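PDB 6IKX: UTP--glucose-1-phosphate uridylyltransferase from Acinetobacter baumannii, which catalyses the transfer of a uridylyl group from UTP to alpha-D-glucose 1-phosphate, giving UDP-alpha-D-glucose and diphosphate. Local coordinates for residues A35-Y38 and V39-A43. The protein carries 1 engineered substitution. Numbering follows the deposited sequence.
Sequences AIEY and VVREA
Val39 and Ile36 meet within one continuous alpha-helix, 35-44, of the Rossmann-like GT-A nucleotidyltransferase fold, packed against the central sheet. Val39 N makes a weak, bent hydrogen bond to Ile36 O (3.1 Å, N-H...O 133°). One methyl of Val39, CG2, reaches back beside Ala35 O at 3.9 Å, and the side chain rests on Leu7 of strand 4-8 and Leu128 of strand 125-128.

Val40 N uses the same Ile36 O in the regular i to i+4 manner, at 3.0 Å. Beside that bond Val40 CG2 comes within 4.3 Å of Ile36 CG1, a loose apolar touch between two side chains that both lean on Leu7.

Arg41 N donates a hydrogen bond to Glu37 O, while the Arg41 side chain lies on the more polar flank with Glu37 and Tyr38. With CG anti to the backbone N (chi1 -169°) and a bend at chi3, it turns back toward the preceding turn and brings NH2 to Glu37 OE2 in a salt bridge, modelled too close for its length to be taken literally. Only NH2 comes close to this oxygen, Arg41 NE staying 3.9 Å from Glu37 OE2; the carboxylate and guanidinium planes, 83° apart, are consistent with such a single contact. Arg33 also forms a salt bridge with Glu37 OE2, and the carboxylate probably offsets the charge of both arginines, while Glu37 OE1 is hydrogen-bonded to Tyr65 OH. Arg41 NH1 approaches the Tyr38 ring obliquely, leaving at most a weak, long cation-pi attraction; Tyr38 OH is hydrogen-bonded to Val30 O.

Glu42 extends toward strand 209-212, where its OE2 forms a salt bridge with Arg209, tying the helix to the sheet. Glu42 N donates a hydrogen bond to Tyr38 O, and Glu42 CB lies 3.4 Å from Tyr38 O.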
ATOM      1  N   ALA A  35      -3.810  -6.903 -17.738  1.00 49.13           N
ATOM      2  CA  ALA A  35      -4.875  -6.645 -18.738  1.00 47.55           C
ATOM      3  C   ALA A  35      -4.839  -5.156 -19.144  1.00 47.60           C
ATOM      4  O   ALA A  35      -4.998  -4.851 -20.329  1.00 41.70           O
ATOM      5  CB  ALA A  35      -6.211  -7.067 -18.148  1.00 40.88           C
ATOM      6  N   ILE A  36      -4.639  -4.263 -18.173  1.00 45.90           N
ATOM      7  CA  ILE A  36      -4.717  -2.784 -18.347  1.00 44.62           C
ATOM      8  C   ILE A  36      -3.702  -2.373 -19.409  1.00 44.54           C
ATOM      9  O   ILE A  36      -3.958  -1.368 -20.078  1.00 47.63           O
ATOM     10  CB  ILE A  36      -4.498  -2.025 -17.012  1.00 41.12           C
ATOM     11  CG1 ILE A  36      -4.894  -0.552 -17.105  1.00 42.71           C
ATOM     12  CG2 ILE A  36      -3.056  -2.131 -16.518  1.00 43.85           C
ATOM     13  CD1 ILE A  36      -6.333  -0.278 -17.383  1.00 42.10           C
ATOM     14  N   GLU A  37      -2.564  -3.061 -19.506  1.00 43.00           N
ATOM     15  CA  GLU A  37      -1.502  -2.638 -20.444  1.00 41.67           C
ATOM     16  C   GLU A  37      -2.068  -2.615 -21.858  1.00 37.39           C
ATOM     17  O   GLU A  37      -1.653  -1.765 -22.673  1.00 43.10           O
ATOM     18  CB  GLU A  37      -0.277  -3.540 -20.491  1.00 40.43           C
ATOM     19  CG  GLU A  37       0.927  -2.749 -20.974  1.00 44.33           C
ATOM     20  CD  GLU A  37       2.147  -3.541 -21.383  1.00 47.45           C
ATOM     21  OE1 GLU A  37       2.997  -3.708 -20.532  1.00 44.54           O
ATOM     22  OE2 GLU A  37       2.251  -3.951 -22.574  1.00 50.06           O
ATOM     23  N   TYR A  38      -2.969  -3.536 -22.138  1.00 39.72           N
ATOM     24  CA  TYR A  38      -3.489  -3.783 -23.504  1.00 39.58           C
ATOM     25  C   TYR A  38      -4.437  -2.645 -23.895  1.00 41.82           C
ATOM     26  O   TYR A  38      -4.525  -2.331 -25.092  1.00 36.85           O
ATOM     27  CB  TYR A  38      -4.225  -5.113 -23.549  1.00 37.10           C
ATOM     28  CG  TYR A  38      -3.361  -6.344 -23.499  1.00 41.97           C
ATOM     29  CD1 TYR A  38      -3.049  -6.932 -22.284  1.00 38.85           C
ATOM     30  CD2 TYR A  38      -2.960  -6.978 -24.665  1.00 38.10           C
ATOM     31  CE1 TYR A  38      -2.278  -8.075 -22.222  1.00 39.69           C
ATOM     32  CE2 TYR A  38      -2.207  -8.140 -24.619  1.00 42.69           C
ATOM     33  CZ  TYR A  38      -1.866  -8.685 -23.393  1.00 42.57           C
ATOM     34  OH  TYR A  38      -1.149  -9.840 -23.328  1.00 40.69           O
ATOM     35  N   VAL A  39      -5.125  -2.086 -22.892  1.00 42.14           N
ATOM     36  CA  VAL A  39      -6.173  -1.036 -23.017  1.00 41.39           C
ATOM     37  C   VAL A  39      -5.449   0.303 -23.155  1.00 40.08           C
ATOM     38  O   VAL A  39      -5.905   1.176 -23.951  1.00 38.90           O
ATOM     39  CB  VAL A  39      -7.119  -1.051 -21.804  1.00 39.04           C
ATOM     40  CG1 VAL A  39      -8.212  -0.020 -21.926  1.00 37.87           C
ATOM     41  CG2 VAL A  39      -7.746  -2.414 -21.609  1.00 45.84           C
ATOM     42  N   VAL A  40      -4.343   0.458 -22.426  1.00 39.69           N
ATOM     43  CA  VAL A  40      -3.544   1.703 -22.503  1.00 42.71           C
ATOM     44  C   VAL A  40      -2.817   1.679 -23.850  1.00 45.55           C
ATOM     45  O   VAL A  40      -2.903   2.715 -24.537  1.00 34.44           O
ATOM     46  CB  VAL A  40      -2.617   1.917 -21.303  1.00 46.02           C
ATOM     47  CG1 VAL A  40      -1.612   3.021 -21.605  1.00 43.00           C
ATOM     48  CG2 VAL A  40      -3.412   2.246 -20.028  1.00 41.66           C
ATOM     49  N   ARG A  41      -2.282   0.515 -24.279  1.00 47.94           N
ATOM     50  CA  ARG A  41      -1.601   0.404 -25.603  1.00 47.30           C
ATOM     51  C   ARG A  41      -2.618   0.807 -26.696  1.00 47.73           C
ATOM     52  O   ARG A  41      -2.278   1.651 -27.535  1.00 49.67           O
ATOM     53  CB  ARG A  41      -0.918  -0.964 -25.773  1.00 52.61           C
ATOM     54  CG  ARG A  41       0.022  -1.075 -26.973  1.00 63.69           C
ATOM     55  CD  ARG A  41       0.583  -2.459 -27.307  1.00 72.54           C
ATOM     56  NE  ARG A  41       1.294  -3.152 -26.217  1.00 84.18           N
ATOM     57  CZ  ARG A  41       1.010  -4.384 -25.730  1.00 80.69           C
ATOM     58  NH1 ARG A  41       0.016  -5.111 -26.208  1.00 77.38           N
ATOM     59  NH2 ARG A  41       1.736  -4.910 -24.760  1.00 75.38           N
ATOM     60  N   GLU A  42      -3.844   0.280 -26.660  1.00 50.93           N
ATOM     61  CA  GLU A  42      -4.926   0.573 -27.646  1.00 54.02           C
ATOM     62  C   GLU A  42      -5.177   2.096 -27.718  1.00 47.19           C
ATOM     63  O   GLU A  42      -5.271   2.629 -28.830  1.00 52.08           O
ATOM     64  CB  GLU A  42      -6.164  -0.261 -27.271  1.00 51.61           C
ATOM     65  CG  GLU A  42      -7.457   0.035 -28.048  1.00 45.84           C
ATOM     66  CD  GLU A  42      -8.720  -0.597 -27.442  1.00 51.82           C
ATOM     67  OE1 GLU A  42      -9.852  -0.351 -27.965  1.00 52.52           O
ATOM     68  OE2 GLU A  42      -8.590  -1.367 -26.447  1.00 57.24           O
ATOM     69  N   ALA A  43      -5.296   2.769 -26.575  1.00 45.01           N
ATOM     70  CA  ALA A  43      -5.565   4.223 -26.468  1.00 47.97           C
ATOM     71  C   ALA A  43      -4.455   5.033 -27.154  1.00 49.80           C
ATOM     72  O   ALA A  43      -4.741   5.951 -27.988  1.00 47.01           O
ATOM     73  CB  ALA A  43      -5.653   4.606 -25.016  1.00 50.27           C
TER